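Local coordinates for 2-oxoglutarate-dependent dioxygenase tropC (Talaromyces stipitatus, PDB 6XJJ), which acts as an iron-containing, 2-oxoglutarate-dependent dioxygenase in the pathway that builds fungal tropolones, at residues E89-C94 / Q176-Y181; I220-L225 / Y312-F317; G247-L252 / D287-W292; I251-K256 / D279-N284. All coordinates share one frame; numbering follows the deposited sequence.

How the contacts relate
In this enzyme, as in other 2-oxoglutarate dioxygenases, a central sheet carries the metal site on one face and helices on the other. Contact 1 comes first along the chain and joins helices 85-99 and 171-204. Contact 2 follows, pairing strands 222-227 and 311-318, and the loop it closes contains contacts 3 and 4, which share I251 and L252 of strand 249-253. The centres of contacts 2 and 4 are about 10 Å apart, those of contacts 1 and 2 about 11 Å. Contact 3, its centre about 24 Å from that of contact 1, joins the sheet to helix 287-292. The sheet beside the iron is thus backed by the helices of contact 1.

Contact 1. Residues E89-C94 / Q176-Y181; sequences EKIFGC and QPVMEY
I91 is the main projection on helix 85-99, and the hollow that receives it lies between V178 and Y181 on helix 171-204. Its CD1 methyl reaches deepest, coming within 3.7 Å of CB of Y181 and 3.9 Å of CA of V178. Behind that tip, I91 CG1 stands over one face of the Y181 ring, 4.1 Å from the centroid and displaced toward the rim, a CH-pi contact. With CG anti to the backbone N (chi1 -175°), the Y181 ring offers I91 this face. One turn along, the thiol of C94 abuts the proline ring of P177, with SG 3.3 Å from P177 CB, while C94 CB leans toward a methyl of V178. Toward solvent, the K90 chain crosses P177 at about a right angle and carries NZ to 4.4 Å from E180 OE1, too far for a salt bridge. The axes pass 9.4 Å apart at 133°, and no hydrogen bond joins the two segments. I91, F92 and Y181 also rest on L253, V314 or Y312 of the sheet; such a helical layer backing the main sheet is typical of the jelly-roll fold of iron and 2-oxoglutarate dioxygenases.

Contact 2. Residues I220-L225 / Y312-F317; sequences IPMRLL and YSVAFF
M222 leaves its strand with CG anti to the backbone N (chi1 -172°), runs on extended and turns at chi3 (-65°), while F316 opposite also sets its ring anti to its N (chi1 160°). The two side chains thereby meet at about a right angle, the methyl CE of M222 lying 3.5 Å from F316 CD2, at the edge of the ring and in its plane. The sulfur of M222 meets V314 CG1 at 3.5 Å, and V314 in turn lies alongside L224, the two pointing the same way. At the far end of F316, its CZ is met by CB and CG2 of I220.

Backbone bonds hold these side chains in step. R223 and A315 form a hydrogen-bonded antiparallel pair, with N of R223 2.6 Å from O of A315 and N of A315 3.0 Å from O of R223. F317 N donates a hydrogen bond to P221 O at 2.8 Å, and L225 pairs with S313, one of its two bonds being weak.

M222, L224, V314 and F316 face helices 85-99 and 171-204. On the reverse side, L225 CD1 packs on A315 CB, and the F317 side chain comes about 5 Å from the bound iron. An antiparallel strand pair with helices behind it and the metal site before it is typical of the double-stranded beta-helix, or jelly roll, of this oxygenase family.

Contact 3. Residues G247-L252 / D287-W292; sequences GCVSIL and DTMHRW
The carbonyl of G247 lies against the opening turn of helix 287-292, where backbone N-H groups have no earlier turn of their own helix to bond to. D287 begins that turn and directs its carboxylate elsewhere, to T244 through OD2 and to S299 through OD1. Next comes T288, whose N gives G247 O a weak, strongly bent hydrogen bond of 3.0 Å (124° at the hydrogen). The T288 side chain divides its work: CG2, anti to the backbone N, touches C248 SG at 3.7 Å, whereas OG1 turns to a hydrogen bond with F246 O. M289 N adds a second weak bond to G247 O, longer at 3.5 Å but straighter, so that one carbonyl oxygen serves two successive amides.

G247 and C248 lead into strand 249-253, and C248 and V249 both face L318 in a classic beta bulge, just after the iron ligands H243 and D245 in the jelly roll.

The M289 side chain bends at chi2 (67°) and again at chi3 (71°), folding its terminal methyl against the bulge residues. That CE lies 4.0 Å from C248 CB and 4.2 Å from V249 CG2, while CB of M289 rests near C248 O. At the end of the helix, W292 brings the edge of its indole to C248, with CZ3 4.3 Å from SG, and its side chain also touches L211, I214 and I326 beyond the two segments.

Contact 4. Residues I251-K256 / D279-N284; sequences ILLQQK and DAFVIN
I251 and L252 pair with I283 and V282 in an antiparallel strand pair at the heart of the jelly-roll sheet. L252 and V282 are the hydrogen-bonded pair: L252 N lies 2.8 Å from V282 O, and V282 N lies 2.9 Å from L252 O. Their side chains run side by side, CB of L252 being 3.9 Å from CB of V282, on the face that carries the metal. The side chain of L252 is about 7 Å from the bound iron (Fe (III) ion). Q254 leans over the same face with its amide nitrogen toward CG2 of V282, while its OE1 accepts a weak hydrogen bond from R311, which is predicted to bind 2-oxoglutarate.

On the reverse face, I251 sets CG1 beside its backbone N (chi1 -51°) and CG2 anti to it, where CG2 touches I283 CD1 at 3.4 Å and F281 CB at 3.5 Å. The F281 ring, with L252 O at its edge, stretches on toward L253, whose CD1 is 4.0 Å from F281 CE1. Helices 85-99 and 171-204 cover this side, with R88 and Y181 both touching L253 and F281. Strand 75-79 bonds to the outer edge of strand 281-285, and strand 311-318 to the other edge of strand 249-253.

Contact 1. Residues E89-C94 / Q176-Y181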
loop_
_atom_site.group_PDB
_atom_site.type_symbol
_atom_site.label_atom_id
_atom_site.label_comp_id
_atom_site.label_asym_id
_atom_site.label_seq_id
_atom_site.Cartn_x
_atom_site.Cartn_y
_atom_site.Cartn_z
ATOM N N GLU A 89 11.693 -6.097 9.849
ATOM C CA GLU A 89 12.564 -5.353 10.751
ATOM C C GLU A 89 13.435 -4.371 9.980
ATOM O O GLU A 89 13.583 -3.210 10.380
ATOM C CB GLU A 89 13.436 -6.326 11.543
ATOM C CG GLU A 89 12.676 -7.177 12.538
ATOM C CD GLU A 89 13.520 -8.314 13.084
ATOM O OE1 GLU A 89 14.640 -8.528 12.565
ATOM O OE2 GLU A 89 13.063 -9.012 14.016
ATOM N N LYS A 90 14.005 -4.812 8.860
ATOM C CA LYS A 90 15.012 -4.000 8.199
ATOM C C LYS A 90 14.388 -2.753 7.580
ATOM O O LYS A 90 14.999 -1.680 7.622
ATOM C CB LYS A 90 15.743 -4.850 7.153
ATOM C CG LYS A 90 17.103 -4.318 6.748
ATOM C CD LYS A 90 17.747 -5.130 5.626
ATOM C CE LYS A 90 18.013 -6.579 6.032
ATOM N NZ LYS A 90 18.762 -7.319 4.969
ATOM N N ILE A 91 13.163 -2.855 7.053
ATOM C CA ILE A 91 12.556 -1.703 6.382
ATOM C C ILE A 91 12.093 -0.649 7.386
ATOM O O ILE A 91 12.099 0.547 7.073
ATOM C CB ILE A 91 11.392 -2.139 5.468
ATOM C CG1 ILE A 91 11.013 -1.022 4.495
ATOM C CG2 ILE A 91 10.156 -2.512 6.272
ATOM C CD1 ILE A 91 12.066 -0.736 3.429
ATOM N N PHE A 92 11.662 -1.053 8.588
ATOM C CA PHE A 92 11.410 -0.055 9.624
ATOM C C PHE A 92 12.699 0.568 10.133
ATOM O O PHE A 92 12.692 1.723 10.566
ATOM C CB PHE A 92 10.632 -0.639 10.800
ATOM C CG PHE A 92 9.192 -0.891 10.506
ATOM C CD1 PHE A 92 8.334 0.170 10.295
ATOM C CD2 PHE A 92 8.675 -2.172 10.521
ATOM C CE1 PHE A 92 6.999 -0.040 10.041
ATOM C CE2 PHE A 92 7.333 -2.390 10.275
ATOM C CZ PHE A 92 6.495 -1.320 10.040
ATOM N N GLY A 93 13.805 -0.173 10.106
ATOM C CA GLY A 93 15.090 0.455 10.353
ATOM C C GLY A 93 15.358 1.583 9.377
ATOM O O GLY A 93 15.702 2.697 9.776
ATOM N N CYS A 94 15.181 1.309 8.081
ATOM C CA CYS A 94 15.389 2.342 7.071
ATOM C C CYS A 94 14.469 3.531 7.300
ATOM O O CYS A 94 14.891 4.686 7.176
ATOM C CB CYS A 94 15.167 1.772 5.670
ATOM S SG CYS A 94 16.383 0.571 5.203
ATOM N N GLN A 176 19.607 0.267 -0.780
ATOM C CA GLN A 176 19.550 -1.166 -1.063
ATOM C C GLN A 176 18.400 -1.837 -0.328
ATOM O O GLN A 176 17.607 -2.539 -0.978
ATOM C CB GLN A 176 20.885 -1.836 -0.710
ATOM C CG GLN A 176 22.097 -1.327 -1.472
ATOM C CD GLN A 176 23.393 -1.975 -1.000
ATOM O OE1 GLN A 176 23.435 -2.590 0.068
ATOM N NE2 GLN A 176 24.471 -1.778 -1.757
ATOM N N PRO A 177 18.238 -1.676 0.988
ATOM C CA PRO A 177 17.082 -2.313 1.647
ATOM C C PRO A 177 15.749 -1.888 1.052
ATOM O O PRO A 177 14.874 -2.735 0.827
ATOM C CB PRO A 177 17.212 -1.849 3.101
ATOM C CG PRO A 177 18.595 -1.425 3.274
ATOM C CD PRO A 177 19.125 -1.001 1.953
ATOM N N VAL A 178 15.565 -0.581 0.827
ATOM C CA VAL A 178 14.317 -0.065 0.264
ATOM C C VAL A 178 13.982 -0.773 -1.043
ATOM O O VAL A 178 12.858 -1.248 -1.245
ATOM C CB VAL A 178 14.419 1.459 0.073
ATOM C CG1 VAL A 178 13.271 1.983 -0.760
ATOM C CG2 VAL A 178 14.418 2.147 1.430
ATOM N N MET A 179 14.952 -0.849 -1.955
ATOM C CA MET A 179 14.694 -1.489 -3.241
ATOM C C MET A 179 14.499 -2.997 -3.101
ATOM O O MET A 179 13.710 -3.586 -3.852
ATOM C CB MET A 179 15.831 -1.191 -4.213
ATOM C CG MET A 179 15.993 0.283 -4.590
ATOM S SD MET A 179 14.516 1.064 -5.279
ATOM C CE MET A 179 14.204 0.024 -6.706
ATOM N N GLU A 180 15.202 -3.640 -2.163
ATOM C CA GLU A 180 14.961 -5.059 -1.914
ATOM C C GLU A 180 13.546 -5.296 -1.404
ATOM O O GLU A 180 12.862 -6.215 -1.865
ATOM C CB GLU A 180 15.981 -5.618 -0.921
ATOM C CG GLU A 180 17.402 -5.765 -1.457
ATOM C CD GLU A 180 18.355 -6.299 -0.399
ATOM O OE1 GLU A 180 17.912 -6.480 0.760
ATOM O OE2 GLU A 180 19.546 -6.515 -0.714
ATOM N N TYR A 181 13.084 -4.472 -0.457
ATOM C CA TYR A 181 11.717 -4.603 0.036
ATOM C C TYR A 181 10.715 -4.392 -1.093
ATOM O O TYR A 181 9.727 -5.130 -1.205
ATOM C CB TYR A 181 11.477 -3.600 1.163
ATOM C CG TYR A 181 10.133 -3.735 1.833
ATOM C CD1 TYR A 181 9.945 -4.649 2.856
ATOM C CD2 TYR A 181 9.048 -2.966 1.431
ATOM C CE1 TYR A 181 8.720 -4.782 3.481
ATOM C CE2 TYR A 181 7.816 -3.097 2.043
ATOM C CZ TYR A 181 7.659 -4.012 3.068
ATOM O OH TYR A 181 6.443 -4.151 3.692
#

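Contact 2. Residues I220-L225 / Y312-F317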
loop_
_atom_site.group_PDB
_atom_site.type_symbol
_atom_site.label_atom_id
_atom_site.label_comp_id
_atom_site.label_asym_id
_atom_site.label_seq_id
_atom_site.Cartn_x
_atom_site.Cartn_y
_atom_site.Cartn_z
ATOM N N ILE A 220 4.270 1.017 -9.648
ATOM C CA ILE A 220 4.290 0.506 -8.283
ATOM C C ILE A 220 4.985 1.491 -7.354
ATOM O O ILE A 220 6.153 1.296 -6.989
ATOM C CB ILE A 220 4.959 -0.872 -8.225
ATOM C CG1 ILE A 220 6.251 -0.865 -9.044
ATOM C CG2 ILE A 220 3.989 -1.939 -8.689
ATOM C CD1 ILE A 220 7.110 -2.084 -8.844
ATOM N N PRO A 221 4.303 2.543 -6.932
ATOM C CA PRO A 221 4.852 3.384 -5.873
ATOM C C PRO A 221 4.736 2.732 -4.508
ATOM O O PRO A 221 3.863 1.902 -4.241
ATOM C CB PRO A 221 3.995 4.652 -5.960
ATOM C CG PRO A 221 2.701 4.181 -6.449
ATOM C CD PRO A 221 2.986 3.025 -7.382
ATOM N N MET A 222 5.684 3.104 -3.663
ATOM C CA MET A 222 5.715 2.773 -2.248
ATOM C C MET A 222 5.931 4.064 -1.483
ATOM O O MET A 222 6.576 4.984 -1.988
ATOM C CB MET A 222 6.845 1.813 -1.933
ATOM C CG MET A 222 6.845 1.235 -0.491
ATOM S SD MET A 222 8.305 0.305 -0.058
ATOM C CE MET A 222 8.148 -1.036 -1.160
ATOM N N ARG A 223 5.405 4.124 -0.258
ATOM C CA ARG A 223 5.619 5.276 0.609
ATOM C C ARG A 223 6.091 4.813 1.978
ATOM O O ARG A 223 5.526 3.878 2.555
ATOM C CB ARG A 223 4.352 6.132 0.755
ATOM C CG ARG A 223 3.882 6.696 -0.570
ATOM C CD ARG A 223 2.942 7.877 -0.437
ATOM N NE ARG A 223 2.498 8.347 -1.747
ATOM C CZ ARG A 223 1.848 9.484 -1.951
ATOM N NH1 ARG A 223 1.611 10.300 -0.936
ATOM N NH2 ARG A 223 1.484 9.833 -3.176
ATOM N N LEU A 224 7.134 5.467 2.482
ATOM C CA LEU A 224 7.546 5.325 3.870
ATOM C C LEU A 224 6.842 6.416 4.666
ATOM O O LEU A 224 6.893 7.591 4.289
ATOM C CB LEU A 224 9.064 5.452 4.017
ATOM C CG LEU A 224 9.930 4.510 3.172
ATOM C CD1 LEU A 224 11.410 4.762 3.459
ATOM C CD2 LEU A 224 9.566 3.041 3.366
ATOM N N LEU A 225 6.183 6.028 5.751
ATOM C CA LEU A 225 5.238 6.894 6.440
ATOM C C LEU A 225 5.660 7.102 7.886
ATOM O O LEU A 225 6.073 6.154 8.567
ATOM C CB LEU A 225 3.831 6.292 6.383
ATOM C CG LEU A 225 3.230 6.202 4.975
ATOM C CD1 LEU A 225 2.027 5.272 4.926
ATOM C CD2 LEU A 225 2.816 7.580 4.515
ATOM N N TYR A 312 4.997 4.200 12.545
ATOM C CA TYR A 312 5.551 4.045 11.210
ATOM C C TYR A 312 4.700 3.051 10.434
ATOM O O TYR A 312 4.035 2.187 11.014
ATOM C CB TYR A 312 6.996 3.551 11.282
ATOM C CG TYR A 312 7.944 4.546 11.903
ATOM C CD1 TYR A 312 8.161 5.787 11.325
ATOM C CD2 TYR A 312 8.571 4.268 13.107
ATOM C CE1 TYR A 312 9.022 6.701 11.901
ATOM C CE2 TYR A 312 9.424 5.178 13.694
ATOM C CZ TYR A 312 9.643 6.394 13.090
ATOM O OH TYR A 312 10.494 7.303 13.676
ATOM N N SER A 313 4.711 3.191 9.114
ATOM C CA SER A 313 4.102 2.190 8.253
ATOM C C SER A 313 4.715 2.308 6.866
ATOM O O SER A 313 5.255 3.352 6.490
ATOM C CB SER A 313 2.578 2.342 8.212
ATOM O OG SER A 313 2.198 3.601 7.692
ATOM N N VAL A 314 4.654 1.209 6.119
ATOM C CA VAL A 314 5.145 1.162 4.748
ATOM C C VAL A 314 3.985 0.743 3.860
ATOM O O VAL A 314 3.410 -0.339 4.041
ATOM C CB VAL A 314 6.336 0.206 4.589
ATOM C CG1 VAL A 314 6.751 0.120 3.128
ATOM C CG2 VAL A 314 7.501 0.680 5.440
ATOM N N ALA A 315 3.640 1.599 2.912
ATOM C CA ALA A 315 2.495 1.396 2.041
ATOM C C ALA A 315 3.027 1.239 0.630
ATOM O O ALA A 315 3.746 2.111 0.134
ATOM C CB ALA A 315 1.518 2.571 2.129
ATOM N N PHE A 316 2.703 0.121 -0.001
ATOM C CA PHE A 316 3.053 -0.112 -1.390
ATOM C C PHE A 316 1.775 -0.316 -2.178
ATOM O O PHE A 316 0.807 -0.897 -1.676
ATOM C CB PHE A 316 4.140 -1.250 -1.464
ATOM C CG PHE A 316 4.301 -1.978 -2.801
ATOM C CD1 PHE A 316 3.318 -2.089 -3.770
ATOM C CD2 PHE A 316 5.604 -2.186 -3.231
ATOM C CE1 PHE A 316 3.573 -2.699 -4.992
ATOM C CE2 PHE A 316 5.869 -2.749 -4.469
ATOM C CZ PHE A 316 4.853 -2.986 -5.346
ATOM N N PHE A 317 1.750 0.251 -3.390
ATOM C CA PHE A 317 0.542 0.247 -4.189
ATOM C C PHE A 317 0.867 -0.226 -5.592
ATOM O O PHE A 317 1.982 -0.045 -6.089
ATOM C CB PHE A 317 -0.174 1.633 -4.302
ATOM C CG PHE A 317 -0.177 2.458 -3.035
ATOM C CD1 PHE A 317 0.991 2.726 -2.341
ATOM C CD2 PHE A 317 -1.381 2.790 -2.431
ATOM C CE1 PHE A 317 0.972 3.459 -1.171
ATOM C CE2 PHE A 317 -1.401 3.487 -1.241
ATOM C CZ PHE A 317 -0.227 3.815 -0.612
#

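Contact 3. Residues G247-L252 / D287-W292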
loop_
_atom_site.group_PDB
_atom_site.type_symbol
_atom_site.label_atom_id
_atom_site.label_comp_id
_atom_site.label_asym_id
_atom_site.label_seq_id
_atom_site.Cartn_x
_atom_site.Cartn_y
_atom_site.Cartn_z
ATOM N N GLY A 247 -5.675 3.208 -6.955
ATOM C CA GLY A 247 -5.111 2.146 -7.769
ATOM C C GLY A 247 -5.862 0.828 -7.763
ATOM O O GLY A 247 -7.096 0.789 -7.735
ATOM N N CYS A 248 -5.106 -0.270 -7.805
ATOM C CA CYS A 248 -5.669 -1.612 -7.835
ATOM C C CYS A 248 -5.530 -2.323 -6.494
ATOM O O CYS A 248 -6.539 -2.680 -5.875
ATOM C CB CYS A 248 -4.989 -2.426 -8.945
ATOM S SG CYS A 248 -5.222 -1.779 -10.629
ATOM N N VAL A 249 -4.300 -2.536 -6.027
ATOM C CA VAL A 249 -4.032 -3.260 -4.790
ATOM C C VAL A 249 -3.062 -2.430 -3.960
ATOM O O VAL A 249 -2.146 -1.808 -4.506
ATOM C CB VAL A 249 -3.461 -4.669 -5.067
ATOM C CG1 VAL A 249 -3.150 -5.402 -3.755
ATOM C CG2 VAL A 249 -4.430 -5.475 -5.935
ATOM N N SER A 250 -3.286 -2.391 -2.646
ATOM C CA SER A 250 -2.364 -1.744 -1.722
ATOM C C SER A 250 -1.978 -2.748 -0.647
ATOM O O SER A 250 -2.814 -3.541 -0.201
ATOM C CB SER A 250 -2.972 -0.491 -1.080
ATOM O OG SER A 250 -3.336 0.471 -2.059
ATOM N N ILE A 251 -0.713 -2.709 -0.236
ATOM C CA ILE A 251 -0.175 -3.639 0.753
ATOM C C ILE A 251 0.528 -2.808 1.815
ATOM O O ILE A 251 1.507 -2.112 1.515
ATOM C CB ILE A 251 0.811 -4.650 0.146
ATOM C CG1 ILE A 251 0.205 -5.338 -1.075
ATOM C CG2 ILE A 251 1.157 -5.690 1.205
ATOM C CD1 ILE A 251 1.182 -6.195 -1.849
ATOM N N LEU A 252 0.056 -2.901 3.054
ATOM C CA LEU A 252 0.510 -2.040 4.132
ATOM C C LEU A 252 1.208 -2.880 5.189
ATOM O O LEU A 252 0.754 -3.980 5.518
ATOM C CB LEU A 252 -0.675 -1.296 4.769
ATOM C CG LEU A 252 -0.451 -0.315 5.922
ATOM C CD1 LEU A 252 0.178 0.982 5.424
ATOM C CD2 LEU A 252 -1.764 -0.061 6.659
ATOM N N ASP A 287 -9.836 2.003 -6.319
ATOM C CA ASP A 287 -10.946 2.399 -7.183
ATOM C C ASP A 287 -10.833 1.772 -8.571
ATOM O O ASP A 287 -11.843 1.370 -9.163
ATOM C CB ASP A 287 -10.995 3.922 -7.288
ATOM C CG ASP A 287 -11.322 4.584 -5.966
ATOM O OD1 ASP A 287 -11.854 3.893 -5.072
ATOM O OD2 ASP A 287 -11.023 5.788 -5.812
ATOM N N THR A 288 -9.618 1.693 -9.117
ATOM C CA THR A 288 -9.436 1.063 -10.422
ATOM C C THR A 288 -9.883 -0.394 -10.400
ATOM O O THR A 288 -10.523 -0.867 -11.345
ATOM C CB THR A 288 -7.974 1.170 -10.855
ATOM O OG1 THR A 288 -7.612 2.553 -10.966
ATOM C CG2 THR A 288 -7.755 0.497 -12.198
ATOM N N MET A 289 -9.552 -1.125 -9.332
ATOM C CA MET A 289 -10.051 -2.490 -9.202
ATOM C C MET A 289 -11.561 -2.498 -9.008
ATOM O O MET A 289 -12.256 -3.365 -9.548
ATOM C CB MET A 289 -9.357 -3.203 -8.038
ATOM C CG MET A 289 -9.710 -4.694 -7.898
ATOM S SD MET A 289 -9.116 -5.721 -9.269
ATOM C CE MET A 289 -7.362 -5.692 -8.947
ATOM N N HIS A 290 -12.083 -1.545 -8.230
ATOM C CA HIS A 290 -13.526 -1.421 -8.046
ATOM C C HIS A 290 -14.236 -1.340 -9.393
ATOM O O HIS A 290 -15.070 -2.189 -9.730
ATOM C CB HIS A 290 -13.855 -0.167 -7.235
ATOM C CG HIS A 290 -15.268 -0.123 -6.743
ATOM N ND1 HIS A 290 -15.652 -0.705 -5.557
ATOM C CD2 HIS A 290 -16.404 0.332 -7.324
ATOM C CE1 HIS A 290 -16.952 -0.542 -5.388
ATOM N NE2 HIS A 290 -17.434 0.073 -6.452
ATOM N N ARG A 291 -13.928 -0.292 -10.167
ATOM C CA ARG A 291 -14.577 -0.095 -11.457
ATOM C C ARG A 291 -14.332 -1.269 -12.385
ATOM O O ARG A 291 -15.210 -1.651 -13.168
ATOM C CB ARG A 291 -14.060 1.176 -12.127
ATOM C CG ARG A 291 -14.408 2.492 -11.468
ATOM C CD ARG A 291 -14.077 3.600 -12.448
ATOM N NE ARG A 291 -12.710 3.468 -12.963
ATOM C CZ ARG A 291 -11.615 3.918 -12.355
ATOM N NH1 ARG A 291 -11.702 4.542 -11.187
ATOM N NH2 ARG A 291 -10.428 3.739 -12.923
ATOM N N TRP A 292 -13.129 -1.830 -12.340
ATOM C CA TRP A 292 -12.762 -2.846 -13.311
ATOM C C TRP A 292 -13.466 -4.163 -13.019
ATOM O O TRP A 292 -13.880 -4.856 -13.955
ATOM C CB TRP A 292 -11.229 -2.894 -13.373
ATOM C CG TRP A 292 -10.589 -3.956 -14.153
ATOM C CD1 TRP A 292 -11.060 -4.551 -15.284
ATOM C CD2 TRP A 292 -9.224 -4.379 -14.020
ATOM N NE1 TRP A 292 -10.122 -5.424 -15.785
ATOM C CE2 TRP A 292 -8.978 -5.321 -15.038
ATOM C CE3 TRP A 292 -8.199 -4.081 -13.112
ATOM C CZ2 TRP A 292 -7.757 -5.976 -15.170
ATOM C CZ3 TRP A 292 -6.986 -4.740 -13.239
ATOM C CH2 TRP A 292 -6.777 -5.675 -14.262
#

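Contact 4. Residues I251-K256 / D279-N284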
loop_
_atom_site.group_PDB
_atom_site.type_symbol
_atom_site.label_atom_id
_atom_site.label_comp_id
_atom_site.label_asym_id
_atom_site.label_seq_id
_atom_site.Cartn_x
_atom_site.Cartn_y
_atom_site.Cartn_z
ATOM N N ILE A 251 -0.713 -2.709 -0.236
ATOM C CA ILE A 251 -0.175 -3.639 0.753
ATOM C C ILE A 251 0.528 -2.808 1.815
ATOM O O ILE A 251 1.507 -2.112 1.515
ATOM C CB ILE A 251 0.811 -4.650 0.146
ATOM C CG1 ILE A 251 0.205 -5.338 -1.075
ATOM C CG2 ILE A 251 1.157 -5.690 1.205
ATOM C CD1 ILE A 251 1.182 -6.195 -1.849
ATOM N N LEU A 252 0.056 -2.901 3.054
ATOM C CA LEU A 252 0.510 -2.040 4.132
ATOM C C LEU A 252 1.208 -2.880 5.189
ATOM O O LEU A 252 0.754 -3.980 5.518
ATOM C CB LEU A 252 -0.675 -1.296 4.769
ATOM C CG LEU A 252 -0.451 -0.315 5.922
ATOM C CD1 LEU A 252 0.178 0.982 5.424
ATOM C CD2 LEU A 252 -1.764 -0.061 6.659
ATOM N N LEU A 253 2.308 -2.356 5.720
ATOM C CA LEU A 253 3.011 -2.960 6.844
ATOM C C LEU A 253 2.881 -2.034 8.044
ATOM O O LEU A 253 3.432 -0.927 8.032
ATOM C CB LEU A 253 4.484 -3.193 6.507
ATOM C CG LEU A 253 5.383 -3.698 7.642
ATOM C CD1 LEU A 253 4.943 -5.069 8.131
ATOM C CD2 LEU A 253 6.839 -3.721 7.204
ATOM N N GLN A 254 2.168 -2.478 9.074
ATOM C CA GLN A 254 2.027 -1.667 10.268
ATOM C C GLN A 254 3.097 -2.070 11.274
ATOM O O GLN A 254 3.824 -3.050 11.090
ATOM C CB GLN A 254 0.646 -1.828 10.892
ATOM C CG GLN A 254 -0.493 -1.796 9.942
ATOM C CD GLN A 254 -1.779 -1.738 10.687
ATOM O OE1 GLN A 254 -1.779 -1.469 11.883
ATOM N NE2 GLN A 254 -2.834 -2.237 10.074
ATOM N N GLN A 255 3.170 -1.317 12.361
ATOM C CA GLN A 255 4.218 -1.498 13.350
ATOM C C GLN A 255 3.617 -2.130 14.601
ATOM O O GLN A 255 2.567 -1.689 15.077
ATOM C CB GLN A 255 4.866 -0.155 13.680
ATOM C CG GLN A 255 6.282 -0.244 14.189
ATOM C CD GLN A 255 6.881 1.125 14.413
ATOM O OE1 GLN A 255 6.207 2.143 14.243
ATOM N NE2 GLN A 255 8.166 1.162 14.741
ATOM N N LYS A 256 4.277 -3.164 15.120
ATOM C CA LYS A 256 3.834 -3.808 16.352
ATOM C C LYS A 256 3.743 -2.798 17.488
ATOM O O LYS A 256 4.727 -2.129 17.821
ATOM C CB LYS A 256 4.788 -4.951 16.711
ATOM C CG LYS A 256 4.596 -5.593 18.089
ATOM C CD LYS A 256 5.426 -6.878 18.202
ATOM C CE LYS A 256 5.688 -7.298 19.645
ATOM N NZ LYS A 256 4.455 -7.466 20.460
ATOM N N ASP A 279 3.101 -10.707 11.735
ATOM C CA ASP A 279 3.543 -11.306 10.475
ATOM C C ASP A 279 2.481 -11.168 9.391
ATOM O O ASP A 279 2.263 -12.080 8.592
ATOM C CB ASP A 279 3.928 -12.771 10.666
ATOM C CG ASP A 279 5.185 -12.930 11.484
ATOM O OD1 ASP A 279 5.918 -11.929 11.625
ATOM O OD2 ASP A 279 5.444 -14.044 11.986
ATOM N N ALA A 280 1.828 -10.015 9.347
ATOM C CA ALA A 280 0.755 -9.794 8.399
ATOM C C ALA A 280 1.028 -8.532 7.601
ATOM O O ALA A 280 1.809 -7.667 8.003
ATOM C CB ALA A 280 -0.603 -9.693 9.100
ATOM N N PHE A 281 0.405 -8.470 6.434
ATOM C CA PHE A 281 0.254 -7.235 5.688
ATOM C C PHE A 281 -1.231 -6.933 5.540
ATOM O O PHE A 281 -2.057 -7.848 5.444
ATOM C CB PHE A 281 0.908 -7.346 4.310
ATOM C CG PHE A 281 2.380 -7.624 4.360
ATOM C CD1 PHE A 281 3.289 -6.588 4.478
ATOM C CD2 PHE A 281 2.854 -8.927 4.294
ATOM C CE1 PHE A 281 4.646 -6.840 4.521
ATOM C CE2 PHE A 281 4.212 -9.190 4.341
ATOM C CZ PHE A 281 5.111 -8.145 4.454
ATOM N N VAL A 282 -1.571 -5.642 5.524
ATOM C CA VAL A 282 -2.944 -5.212 5.270
ATOM C C VAL A 282 -3.115 -5.010 3.777
ATOM O O VAL A 282 -2.339 -4.285 3.144
ATOM C CB VAL A 282 -3.292 -3.921 6.028
ATOM C CG1 VAL A 282 -4.697 -3.454 5.662
ATOM C CG2 VAL A 282 -3.202 -4.117 7.507
ATOM N N ILE A 283 -4.134 -5.648 3.222
ATOM C CA ILE A 283 -4.406 -5.631 1.795
ATOM C C ILE A 283 -5.758 -4.976 1.601
ATOM O O ILE A 283 -6.726 -5.342 2.277
ATOM C CB ILE A 283 -4.417 -7.052 1.210
ATOM C CG1 ILE A 283 -3.147 -7.826 1.579
ATOM C CG2 ILE A 283 -4.630 -7.003 -0.296
ATOM C CD1 ILE A 283 -1.876 -7.215 1.097
ATOM N N ASN A 284 -5.830 -4.009 0.694
ATOM C CA ASN A 284 -7.119 -3.458 0.304
ATOM C C ASN A 284 -7.158 -3.184 -1.189
ATOM O O ASN A 284 -6.129 -3.012 -1.849
ATOM C CB ASN A 284 -7.436 -2.159 1.026
ATOM C CG ASN A 284 -6.416 -1.102 0.765
ATOM O OD1 ASN A 284 -5.228 -1.391 0.724
ATOM N ND2 ASN A 284 -6.874 0.084 0.406
#